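Local atomic coordinates of divalent-cation tolerance protein CutA (Pyrococcus horikoshii, PDB entry 1UKU), a protein that takes part in resistance toward heavy metals, forming a homotrimer and binding copper at the interface between two trimers. Residues T6-P9 with S13-K16; L22-I27 with K66-E71; A37-W40 with I45-D48; D48-A53 with H73-P78. All coordinates share one frame; numbering follows the deposited sequence.

Interaction 1 (T6-P9 with S13-K16); sequences TTFP and SAEK
Phe8, at the end of strand 2-8, lays its ring against Ala14 at the start of the first beta-alpha-beta crossover of this ferredoxin-like fold, in which helix 11-23 carries the chain from strand 2-8 over to strand 29-41. The main term is a CH-pi contact: Ala14 CA stands 3.7 Å from the centroid of the Phe8 ring and only 18° off its normal, a little toward the rim on the CG side. Phe8 CG sits beside the backbone N (chi1 -64°), which turns the ring toward the helix. On the other side of the ring the imidazole of His73 stacks, so the phenyl group is held between helix and loop.

Apolar contact comes next. The methyl of Ala14 lies over the rim of the same face, with Ala14 CB 3.5 Å from Phe8 CD2, and the same residue also touches Val51 of strand 44-57 and Leu32 of strand 29-41.

No hydrogen bond joins the two segments; the polar atom here, Ser13 OG, only packs. Its strong partner is the carbonyl of Asp10, and it is turned back toward the start of its helix. There Ser13 OG lies 3.7 Å from Phe8 CB, and it rests alongside the pyrrolidine ring of Pro9, 3.6 Å from Pro9 CD and an equal 3.6 Å from Pro9 CG.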
loop_
_atom_site.group_PDB
_atom_site.type_symbol
_atom_site.label_atom_id
_atom_site.label_comp_id
_atom_site.label_asym_id
_atom_site.label_seq_id
_atom_site.Cartn_x
_atom_site.Cartn_y
_atom_site.Cartn_z
ATOM N N THR A 6 -7.010 3.392 -5.876
ATOM C CA THR A 6 -7.965 4.480 -5.969
ATOM C C THR A 6 -8.708 4.565 -4.639
ATOM O O THR A 6 -8.597 3.687 -3.798
ATOM C CB THR A 6 -8.895 4.284 -7.185
ATOM O OG1 THR A 6 -9.684 5.476 -7.359
ATOM C CG2 THR A 6 -9.850 3.128 -7.045
ATOM N N THR A 7 -9.414 5.656 -4.421
ATOM C CA THR A 7 -10.161 5.832 -3.200
ATOM C C THR A 7 -11.570 6.188 -3.533
ATOM O O THR A 7 -11.840 6.756 -4.584
ATOM C CB THR A 7 -9.564 6.883 -2.275
ATOM O OG1 THR A 7 -9.812 8.207 -2.796
ATOM C CG2 THR A 7 -8.068 6.737 -2.139
ATOM N N PHE A 8 -12.460 5.843 -2.622
ATOM C CA PHE A 8 -13.916 6.033 -2.780
ATOM C C PHE A 8 -14.507 6.680 -1.537
ATOM O O PHE A 8 -13.973 6.528 -0.451
ATOM C CB PHE A 8 -14.634 4.689 -2.995
ATOM C CG PHE A 8 -14.253 3.970 -4.251
ATOM C CD1 PHE A 8 -14.860 4.300 -5.450
ATOM C CD2 PHE A 8 -13.271 2.957 -4.245
ATOM C CE1 PHE A 8 -14.529 3.643 -6.609
ATOM C CE2 PHE A 8 -12.945 2.291 -5.439
ATOM C CZ PHE A 8 -13.567 2.660 -6.621
ATOM N N PRO A 9 -15.608 7.409 -1.692
ATOM C CA PRO A 9 -16.222 8.078 -0.547
ATOM C C PRO A 9 -16.914 7.153 0.452
ATOM O O PRO A 9 -17.028 7.568 1.607
ATOM C CB PRO A 9 -17.170 9.063 -1.218
ATOM C CG PRO A 9 -17.537 8.380 -2.462
ATOM C CD PRO A 9 -16.220 7.808 -2.958
ATOM N N SER A 13 -20.221 2.740 -3.053
ATOM C CA SER A 13 -19.581 3.072 -4.310
ATOM C C SER A 13 -18.366 2.181 -4.556
ATOM O O SER A 13 -18.181 1.701 -5.657
ATOM C CB SER A 13 -19.172 4.539 -4.401
ATOM O OG SER A 13 -18.357 4.950 -3.334
ATOM N N ALA A 14 -17.531 1.957 -3.555
ATOM C CA ALA A 14 -16.350 1.158 -3.742
ATOM C C ALA A 14 -16.753 -0.247 -4.218
ATOM O O ALA A 14 -16.163 -0.780 -5.154
ATOM C CB ALA A 14 -15.588 1.086 -2.449
ATOM N N GLU A 15 -17.718 -0.859 -3.543
ATOM C CA GLU A 15 -18.111 -2.227 -3.886
ATOM C C GLU A 15 -18.792 -2.277 -5.248
ATOM O O GLU A 15 -18.530 -3.194 -6.023
ATOM C CB GLU A 15 -19.050 -2.802 -2.811
ATOM C CG GLU A 15 -18.325 -3.190 -1.537
ATOM C CD GLU A 15 -19.170 -4.009 -0.596
ATOM O OE1 GLU A 15 -18.859 -3.985 0.618
ATOM O OE2 GLU A 15 -20.068 -4.718 -1.077
ATOM N N LYS A 16 -19.642 -1.294 -5.569
ATOM C CA LYS A 16 -20.329 -1.278 -6.857
ATOM C C LYS A 16 -19.314 -1.218 -7.989
ATOM O O LYS A 16 -19.370 -1.980 -8.948
ATOM C CB LYS A 16 -21.248 -0.071 -6.963
ATOM C CG LYS A 16 -22.019 -0.002 -8.280
ATOM C CD LYS A 16 -23.030 1.135 -8.210
ATOM C CE LYS A 16 -23.430 1.645 -9.573
ATOM N NZ LYS A 16 -24.311 2.839 -9.438
#

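Interaction 2 (L22-I27 with K66-E71); sequences LKERLI and KERIKE
A salt-bridge network of Glu24, Arg68 and Glu71 ties the end of helix 11-23 to helix 62-72, the two helices that pack on the sheet of this ferredoxin-like fold. Arg68 grips Glu24 side-on with two nitrogens, one for each carboxylate oxygen. Arg68 NE gives a nearly straight bond (173°) to Glu24 OE2 at 2.8 Å, while Arg68 NH2 reaches Glu24 OE1 at 2.8 Å. Both oxygens use their syn lone pairs, and the carboxylate and guanidinium planes are 11° apart, nearly coplanar. The third nitrogen, Arg68 NH1, is taken by Glu71 OE1 at 2.9 Å through its anti lone pair, so carboxylates at two edges fix the rotation of the guanidinium. Its position depends on a chain bent at chi2 and chi3.

Glu24 projects from the point where helix 11-23 stops: Arg25 follows with positive phi in a Schellman motif, its N bonded to Leu22 O. The Arg25 side chain forms a cation-pi contact with Trp40 of the third subunit. Nearer the backbone, the CB-CG part of Arg68 is covered by Leu26, which crosses it at about a right angle and sets CD1 3.6 Å from Arg68 CG.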
loop_
_atom_site.group_PDB
_atom_site.type_symbol
_atom_site.label_atom_id
_atom_site.label_comp_id
_atom_site.label_asym_id
_atom_site.label_seq_id
_atom_site.Cartn_x
_atom_site.Cartn_y
_atom_site.Cartn_z
ATOM N N LEU A 22 -14.838 -6.367 -11.855
ATOM C CA LEU A 22 -14.699 -7.825 -11.865
ATOM C C LEU A 22 -15.586 -8.427 -12.960
ATOM O O LEU A 22 -15.140 -9.277 -13.722
ATOM C CB LEU A 22 -15.031 -8.435 -10.497
ATOM C CG LEU A 22 -13.926 -8.232 -9.448
ATOM C CD1 LEU A 22 -14.477 -8.432 -8.046
ATOM C CD2 LEU A 22 -12.764 -9.172 -9.677
ATOM N N LYS A 23 -16.825 -7.975 -13.040
ATOM C CA LYS A 23 -17.750 -8.494 -14.064
ATOM C C LYS A 23 -17.212 -8.261 -15.471
ATOM O O LYS A 23 -17.406 -9.103 -16.360
ATOM C CB LYS A 23 -19.127 -7.875 -13.913
ATOM C CG LYS A 23 -19.865 -8.442 -12.677
ATOM C CD LYS A 23 -21.320 -8.032 -12.582
ATOM C CE LYS A 23 -21.571 -6.569 -12.870
ATOM N NZ LYS A 23 -22.913 -6.147 -12.368
ATOM N N GLU A 24 -16.538 -7.124 -15.684
ATOM C CA GLU A 24 -15.950 -6.755 -16.958
ATOM C C GLU A 24 -14.595 -7.372 -17.167
ATOM O O GLU A 24 -13.966 -7.140 -18.195
ATOM C CB GLU A 24 -15.919 -5.234 -17.096
ATOM C CG GLU A 24 -17.321 -4.696 -17.242
ATOM C CD GLU A 24 -17.406 -3.201 -17.354
ATOM O OE1 GLU A 24 -18.521 -2.672 -17.169
ATOM O OE2 GLU A 24 -16.373 -2.569 -17.635
ATOM N N ARG A 25 -14.139 -8.139 -16.171
ATOM C CA ARG A 25 -12.917 -8.926 -16.217
ATOM C C ARG A 25 -11.664 -8.035 -16.400
ATOM O O ARG A 25 -10.632 -8.430 -16.909
ATOM C CB ARG A 25 -13.110 -10.078 -17.221
ATOM C CG ARG A 25 -14.120 -11.136 -16.667
ATOM C CD ARG A 25 -13.462 -12.155 -15.838
ATOM N NE ARG A 25 -14.327 -13.207 -15.287
ATOM C CZ ARG A 25 -13.882 -14.202 -14.522
ATOM N NH1 ARG A 25 -12.613 -14.257 -14.189
ATOM N NH2 ARG A 25 -14.709 -15.134 -14.035
ATOM N N LEU A 26 -11.762 -6.816 -15.856
ATOM C CA LEU A 26 -10.681 -5.848 -15.953
ATOM C C LEU A 26 -9.685 -5.928 -14.808
ATOM O O LEU A 26 -8.597 -5.376 -14.927
ATOM C CB LEU A 26 -11.199 -4.420 -16.084
ATOM C CG LEU A 26 -11.880 -4.170 -17.426
ATOM C CD1 LEU A 26 -12.574 -2.818 -17.400
ATOM C CD2 LEU A 26 -10.871 -4.235 -18.560
ATOM N N ILE A 27 -10.109 -6.560 -13.719
ATOM C CA ILE A 27 -9.259 -6.823 -12.548
ATOM C C ILE A 27 -9.475 -8.249 -12.115
ATOM O O ILE A 27 -10.545 -8.786 -12.334
ATOM C CB ILE A 27 -9.519 -5.836 -11.358
ATOM C CG1 ILE A 27 -10.901 -6.010 -10.733
ATOM C CG2 ILE A 27 -9.282 -4.406 -11.810
ATOM C CD1 ILE A 27 -11.135 -5.085 -9.532
ATOM N N LYS A 66 -8.102 2.134 -16.521
ATOM C CA LYS A 66 -8.087 3.522 -16.127
ATOM C C LYS A 66 -9.297 4.247 -16.704
ATOM O O LYS A 66 -9.967 5.002 -15.996
ATOM C CB LYS A 66 -6.814 4.190 -16.593
ATOM C CG LYS A 66 -6.775 5.666 -16.213
ATOM C CD LYS A 66 -5.534 6.379 -16.673
ATOM C CE LYS A 66 -5.857 7.234 -17.835
ATOM N NZ LYS A 66 -4.841 7.104 -18.852
ATOM N N GLU A 67 -9.605 4.008 -17.975
ATOM C CA GLU A 67 -10.783 4.650 -18.572
ATOM C C GLU A 67 -12.061 4.212 -17.895
ATOM O O GLU A 67 -12.923 5.053 -17.606
ATOM C CB GLU A 67 -10.885 4.342 -20.069
ATOM C CG GLU A 67 -12.154 4.904 -20.730
ATOM C CD GLU A 67 -12.301 6.431 -20.680
ATOM O OE1 GLU A 67 -13.465 6.940 -20.724
ATOM O OE2 GLU A 67 -11.312 7.175 -20.584
ATOM N N ARG A 68 -12.197 2.918 -17.608
ATOM C CA ARG A 68 -13.400 2.453 -16.946
ATOM C C ARG A 68 -13.544 3.029 -15.533
ATOM O O ARG A 68 -14.647 3.409 -15.124
ATOM C CB ARG A 68 -13.497 0.933 -16.950
ATOM C CG ARG A 68 -14.002 0.372 -18.240
ATOM C CD ARG A 68 -15.400 0.886 -18.645
ATOM N NE ARG A 68 -16.539 0.240 -17.996
ATOM C CZ ARG A 68 -17.679 0.847 -17.653
ATOM N NH1 ARG A 68 -17.849 2.149 -17.829
ATOM N NH2 ARG A 68 -18.662 0.148 -17.128
ATOM N N ILE A 69 -12.451 3.142 -14.800
ATOM C CA ILE A 69 -12.550 3.748 -13.493
ATOM C C ILE A 69 -12.983 5.190 -13.630
ATOM O O ILE A 69 -13.814 5.644 -12.845
ATOM C CB ILE A 69 -11.240 3.612 -12.708
ATOM C CG1 ILE A 69 -10.991 2.136 -12.356
ATOM C CG2 ILE A 69 -11.288 4.459 -11.411
ATOM C CD1 ILE A 69 -9.563 1.875 -11.863
ATOM N N LYS A 70 -12.444 5.917 -14.609
ATOM C CA LYS A 70 -12.859 7.311 -14.794
ATOM C C LYS A 70 -14.364 7.373 -15.011
ATOM O O LYS A 70 -15.034 8.239 -14.485
ATOM C CB LYS A 70 -12.121 7.954 -15.976
ATOM C CG LYS A 70 -10.674 8.266 -15.707
ATOM C CD LYS A 70 -9.895 8.509 -16.982
ATOM C CE LYS A 70 -10.242 9.811 -17.622
ATOM N NZ LYS A 70 -9.430 9.946 -18.872
ATOM N N GLU A 71 -14.867 6.441 -15.810
ATOM C CA GLU A 71 -16.275 6.398 -16.175
ATOM C C GLU A 71 -17.182 5.948 -15.037
ATOM O O GLU A 71 -18.384 6.248 -15.033
ATOM C CB GLU A 71 -16.477 5.475 -17.366
ATOM C CG GLU A 71 -15.940 6.051 -18.653
ATOM C CD GLU A 71 -15.848 5.018 -19.742
ATOM O OE1 GLU A 71 -16.245 3.863 -19.541
ATOM O OE2 GLU A 71 -15.371 5.388 -20.842
#

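Interaction 3 (A37-W40 with I45-D48); sequences AFYW and IEED. With CU (copper (II) ion), chain B.
Tyr39 and Glu46 make the tight part of this contact. Tyr39 CG lies between its backbone N and carbonyl carbon (chi1 54°), sending the ring alongside Glu46, and Tyr39 OH gives a very short 2.5 Å bond to Glu46 OE1. The backbones are drawn just as close: the shortest links are Ala37 N to Asp48 O and Glu46 N to Tyr39 O, both 2.8 Å.

These bonds belong to a beta hairpin formed by strands 29-41 and 44-57, in which Ala37 with Asp48 and Tyr39 with Glu46 are hydrogen-bonded antiparallel pairs. Ala37, Phe38 and Tyr39 also pair with a strand of the second subunit, which carries the sheet across the subunit interface within the trimer.

The other face is looser, with apolar contacts between the side chains. Ile45 CG1 lies over the six-membered ring of Trp40, 3.9 Å from its centroid and 8° off the normal; the indole NE1 bonds to Leu22 O of the second subunit. Exposed Glu47 runs alongside Phe38 and puts CG over the ring, 4.0 Å from the Phe38 centroid.

The face of Tyr39, Glu46 and Asp48 is the one that carries waters and the metal. A water bridges two of these residues, donating to Tyr39 OH and Asp48 OD2. Asp48 OD1 binds copper at 2.0 Å, while Asp48 OD2 accepts from a second water, itself 1.8 Å from the copper, which sits at the interface between two trimers and probably leads to oligomerization.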
loop_
_atom_site.group_PDB
_atom_site.type_symbol
_atom_site.label_atom_id
_atom_site.label_comp_id
_atom_site.label_asym_id
_atom_site.label_seq_id
_atom_site.Cartn_x
_atom_site.Cartn_y
_atom_site.Cartn_z
ATOM N N ALA A 37 -8.659 10.541 4.940
ATOM C CA ALA A 37 -7.906 11.341 3.983
ATOM C C ALA A 37 -7.814 12.797 4.455
ATOM O O ALA A 37 -8.765 13.327 4.970
ATOM C CB ALA A 37 -8.540 11.296 2.619
ATOM N N PHE A 38 -6.667 13.413 4.251
ATOM C CA PHE A 38 -6.416 14.801 4.549
ATOM C C PHE A 38 -5.834 15.459 3.330
ATOM O O PHE A 38 -4.917 14.931 2.698
ATOM C CB PHE A 38 -5.463 14.943 5.723
ATOM C CG PHE A 38 -5.996 14.371 6.991
ATOM C CD1 PHE A 38 -5.908 13.016 7.248
ATOM C CD2 PHE A 38 -6.600 15.183 7.917
ATOM C CE1 PHE A 38 -6.437 12.477 8.386
ATOM C CE2 PHE A 38 -7.133 14.633 9.089
ATOM C CZ PHE A 38 -7.038 13.276 9.301
ATOM N N TYR A 39 -6.395 16.608 2.949
ATOM C CA TYR A 39 -5.952 17.285 1.741
ATOM C C TYR A 39 -6.462 18.724 1.797
ATOM O O TYR A 39 -7.154 19.100 2.728
ATOM C CB TYR A 39 -6.434 16.551 0.492
ATOM C CG TYR A 39 -7.919 16.323 0.484
ATOM C CD1 TYR A 39 -8.452 15.169 1.007
ATOM C CD2 TYR A 39 -8.795 17.289 -0.016
ATOM C CE1 TYR A 39 -9.808 14.962 1.037
ATOM C CE2 TYR A 39 -10.156 17.086 -0.002
ATOM C CZ TYR A 39 -10.648 15.927 0.544
ATOM O OH TYR A 39 -12.013 15.708 0.568
ATOM N N TRP A 40 -6.063 19.539 0.821
ATOM C CA TRP A 40 -6.497 20.934 0.731
ATOM C C TRP A 40 -7.764 21.053 -0.070
ATOM O O TRP A 40 -7.884 20.443 -1.127
ATOM C CB TRP A 40 -5.475 21.801 0.004
ATOM C CG TRP A 40 -4.298 22.127 0.794
ATOM C CD1 TRP A 40 -3.070 21.543 0.703
ATOM C CD2 TRP A 40 -4.215 23.101 1.842
ATOM N NE1 TRP A 40 -2.219 22.114 1.615
ATOM C CE2 TRP A 40 -2.897 23.059 2.346
ATOM C CE3 TRP A 40 -5.119 23.996 2.416
ATOM C CZ2 TRP A 40 -2.457 23.902 3.374
ATOM C CZ3 TRP A 40 -4.684 24.840 3.449
ATOM C CH2 TRP A 40 -3.369 24.779 3.917
ATOM N N ILE A 45 -7.543 22.802 5.323
ATOM C CA ILE A 45 -7.270 21.371 5.373
ATOM C C ILE A 45 -8.589 20.661 5.647
ATOM O O ILE A 45 -9.283 20.945 6.625
ATOM C CB ILE A 45 -6.171 21.037 6.382
ATOM C CG1 ILE A 45 -4.858 21.631 5.860
ATOM C CG2 ILE A 45 -6.042 19.514 6.522
ATOM C CD1 ILE A 45 -3.678 21.570 6.819
ATOM N N GLU A 46 -8.933 19.775 4.736
ATOM C CA GLU A 46 -10.153 19.012 4.749
ATOM C C GLU A 46 -9.800 17.576 5.115
ATOM O O GLU A 46 -8.749 17.066 4.726
ATOM C CB GLU A 46 -10.789 19.032 3.347
ATOM C CG GLU A 46 -12.038 18.167 3.177
ATOM C CD GLU A 46 -12.938 18.623 2.034
ATOM O OE1 GLU A 46 -13.049 17.900 1.019
ATOM O OE2 GLU A 46 -13.531 19.705 2.137
ATOM N N GLU A 47 -10.675 16.949 5.869
ATOM C CA GLU A 47 -10.640 15.510 6.071
ATOM C C GLU A 47 -11.877 14.893 5.475
ATOM O O GLU A 47 -12.963 15.473 5.513
ATOM C CB GLU A 47 -10.572 15.189 7.548
ATOM C CG GLU A 47 -10.554 13.692 7.893
ATOM C CD GLU A 47 -10.649 13.424 9.359
ATOM O OE1 GLU A 47 -10.885 14.350 10.168
ATOM O OE2 GLU A 47 -10.476 12.236 9.742
ATOM N N ASP A 48 -11.728 13.664 4.977
ATOM C CA ASP A 48 -12.856 12.858 4.529
ATOM C C ASP A 48 -12.578 11.397 4.866
ATOM O O ASP A 48 -11.465 10.917 4.623
ATOM C CB ASP A 48 -13.038 13.024 3.024
ATOM C CG ASP A 48 -14.323 12.431 2.519
ATOM O OD1 ASP A 48 -15.291 12.319 3.311
ATOM O OD2 ASP A 48 -14.456 12.026 1.342
HETATM CU CU CU B . -16.655 10.924 3.497
HETATM O O HOH W 1 -12.829 13.482 -0.566
HETATM O O HOH W 2 -16.763 10.437 1.772
#

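Interaction 4 (D48-A53 with H73-P78); sequences DKEVGA and HPYDVP. With CU (copper (II) ion), chain B.
Glu50 and Tyr75 both set CG beside the backbone N (chi1 -64° and -67°), and with Glu50 extended beyond CG the carboxylate and the phenol converge. Tyr75 OH donates a 2.6 Å hydrogen bond to Glu50 OE2, meeting that oxygen on its anti side and slightly out of the carboxylate plane. The oxygen lies at the ring's edge, Glu50 OE2 being 3.2 Å from Tyr75 CE2, and the ring and carboxylate planes are just 20° apart. Glu50 is buried, yet both of its oxygens have partners: OE1 is hydrogen-bonded to His35 NE2, and OE2 has a further weak bond with Thr7 OG1. Asp48, a copper ligand, and Tyr75 reach toward each other, with Asp48 OD2 3.4 Å from Tyr75 OH, which puts Tyr75 next to the metal site.

His73 accepts a bond from the backbone of Tyr75, with Tyr75 N 3.0 Å from His73 ND1 and close to the imidazole plane, while Pro78 CB lies 3.3 Å above the centre of the His73 ring.

The loop that holds these residues joins helix 62-72 to strand 81-84 and passes beside Thr7 and Pro9 at the end of strand 2-8, while Glu50 lies on strand 44-57, flanked in the sheet by strands 2-8 and 29-41.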
loop_
_atom_site.group_PDB
_atom_site.type_symbol
_atom_site.label_atom_id
_atom_site.label_comp_id
_atom_site.label_asym_id
_atom_site.label_seq_id
_atom_site.Cartn_x
_atom_site.Cartn_y
_atom_site.Cartn_z
ATOM N N ASP A 48 -11.728 13.664 4.977
ATOM C CA ASP A 48 -12.856 12.858 4.529
ATOM C C ASP A 48 -12.578 11.397 4.866
ATOM O O ASP A 48 -11.465 10.917 4.623
ATOM C CB ASP A 48 -13.038 13.024 3.024
ATOM C CG ASP A 48 -14.323 12.431 2.519
ATOM O OD1 ASP A 48 -15.291 12.319 3.311
ATOM O OD2 ASP A 48 -14.456 12.026 1.342
ATOM N N LYS A 49 -13.558 10.688 5.400
ATOM C CA LYS A 49 -13.485 9.235 5.582
ATOM C C LYS A 49 -13.799 8.577 4.256
ATOM O O LYS A 49 -14.763 8.930 3.568
ATOM C CB LYS A 49 -14.483 8.769 6.604
ATOM C CG LYS A 49 -14.254 9.313 7.962
ATOM C CD LYS A 49 -15.163 8.665 8.980
ATOM C CE LYS A 49 -14.848 7.192 9.209
ATOM N NZ LYS A 49 -15.754 6.569 10.250
ATOM N N GLU A 50 -12.936 7.653 3.877
ATOM C CA GLU A 50 -12.986 7.016 2.573
ATOM C C GLU A 50 -12.772 5.513 2.676
ATOM O O GLU A 50 -12.379 5.002 3.701
ATOM C CB GLU A 50 -11.896 7.585 1.666
ATOM C CG GLU A 50 -12.004 9.065 1.313
ATOM C CD GLU A 50 -11.024 9.435 0.215
ATOM O OE1 GLU A 50 -9.831 9.110 0.283
ATOM O OE2 GLU A 50 -11.444 10.071 -0.776
ATOM N N VAL A 51 -12.974 4.840 1.543
ATOM C CA VAL A 51 -12.570 3.440 1.387
ATOM C C VAL A 51 -11.507 3.385 0.303
ATOM O O VAL A 51 -11.785 3.774 -0.849
ATOM C CB VAL A 51 -13.783 2.544 1.064
ATOM C CG1 VAL A 51 -13.337 1.092 0.805
ATOM C CG2 VAL A 51 -14.746 2.600 2.248
ATOM N N GLY A 52 -10.311 2.958 0.649
ATOM C CA GLY A 52 -9.273 2.763 -0.345
ATOM C C GLY A 52 -9.375 1.399 -0.984
ATOM O O GLY A 52 -9.794 0.458 -0.315
ATOM N N ALA A 53 -8.980 1.292 -2.243
ATOM C CA ALA A 53 -9.088 0.058 -3.028
ATOM C C ALA A 53 -7.777 -0.222 -3.731
ATOM O O ALA A 53 -7.265 0.612 -4.485
ATOM C CB ALA A 53 -10.193 0.172 -4.039
ATOM N N HIS A 73 -16.328 6.336 -11.569
ATOM C CA HIS A 73 -15.912 6.856 -10.261
ATOM C C HIS A 73 -16.855 7.940 -9.768
ATOM O O HIS A 73 -17.248 8.815 -10.543
ATOM C CB HIS A 73 -14.500 7.432 -10.322
ATOM C CG HIS A 73 -13.772 7.323 -9.019
ATOM N ND1 HIS A 73 -14.138 8.030 -7.898
ATOM C CD2 HIS A 73 -12.729 6.543 -8.663
ATOM C CE1 HIS A 73 -13.355 7.668 -6.889
ATOM N NE2 HIS A 73 -12.493 6.761 -7.334
ATOM N N PRO A 74 -17.209 7.911 -8.480
ATOM C CA PRO A 74 -17.999 9.017 -7.904
ATOM C C PRO A 74 -17.293 10.365 -7.797
ATOM O O PRO A 74 -17.976 11.393 -7.663
ATOM C CB PRO A 74 -18.390 8.506 -6.517
ATOM C CG PRO A 74 -17.512 7.352 -6.230
ATOM C CD PRO A 74 -17.035 6.791 -7.533
ATOM N N TYR A 75 -15.967 10.388 -7.835
ATOM C CA TYR A 75 -15.236 11.631 -7.815
ATOM C C TYR A 75 -15.022 12.207 -9.215
ATOM O O TYR A 75 -14.676 11.473 -10.121
ATOM C CB TYR A 75 -13.872 11.451 -7.134
ATOM C CG TYR A 75 -13.937 11.149 -5.645
ATOM C CD1 TYR A 75 -15.059 11.448 -4.875
ATOM C CD2 TYR A 75 -12.872 10.553 -5.019
ATOM C CE1 TYR A 75 -15.078 11.216 -3.519
ATOM C CE2 TYR A 75 -12.880 10.287 -3.672
ATOM C CZ TYR A 75 -13.970 10.606 -2.912
ATOM O OH TYR A 75 -13.933 10.295 -1.558
ATOM N N ASP A 76 -15.191 13.528 -9.337
ATOM C CA ASP A 76 -14.825 14.272 -10.548
ATOM C C ASP A 76 -13.350 14.086 -10.883
ATOM O O ASP A 76 -12.985 13.921 -12.048
ATOM C CB ASP A 76 -15.062 15.783 -10.371
ATOM C CG ASP A 76 -16.487 16.128 -10.033
ATOM O OD1 ASP A 76 -17.402 15.555 -10.669
ATOM O OD2 ASP A 76 -16.786 17.006 -9.181
ATOM N N VAL A 77 -12.502 14.155 -9.856
ATOM C CA VAL A 77 -11.063 14.000 -10.034
ATOM C C VAL A 77 -10.576 12.881 -9.104
ATOM O O VAL A 77 -10.075 13.143 -8.010
ATOM C CB VAL A 77 -10.297 15.322 -9.780
ATOM C CG1 VAL A 77 -8.819 15.161 -10.084
ATOM C CG2 VAL A 77 -10.866 16.462 -10.641
ATOM N N PRO A 78 -10.732 11.638 -9.529
ATOM C CA PRO A 78 -10.292 10.523 -8.681
ATOM C C PRO A 78 -8.807 10.340 -8.790
ATOM O O PRO A 78 -8.201 10.761 -9.775
ATOM C CB PRO A 78 -10.996 9.326 -9.292
ATOM C CG PRO A 78 -11.150 9.684 -10.728
ATOM C CD PRO A 78 -11.300 11.176 -10.796
HETATM CU CU CU B . -16.655 10.924 3.497
HETATM O O HOH W 2 -16.763 10.437 1.772
#

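Interactions 1 and 4 are near neighbours, their centres about 6 Å apart: strand 2-8 pairs with strand 44-57, with Phe8 O 2.8 Å from Val51 N, and Phe8 and His73 connect the two contacts. Asp48 belongs to both interaction 3 and interaction 4: the hairpin supplies this copper ligand, and Tyr75 of loop 73-78 lies next to it. The side chain of Pro9 in interaction 1 is also about 5 Å from the copper ion. Interaction 2 lies away from the metal on the far side of the chain's centre, its centre about 27 Å from that of interaction 3. Trimer assembly nevertheless brings residues of these two regions together between subunits.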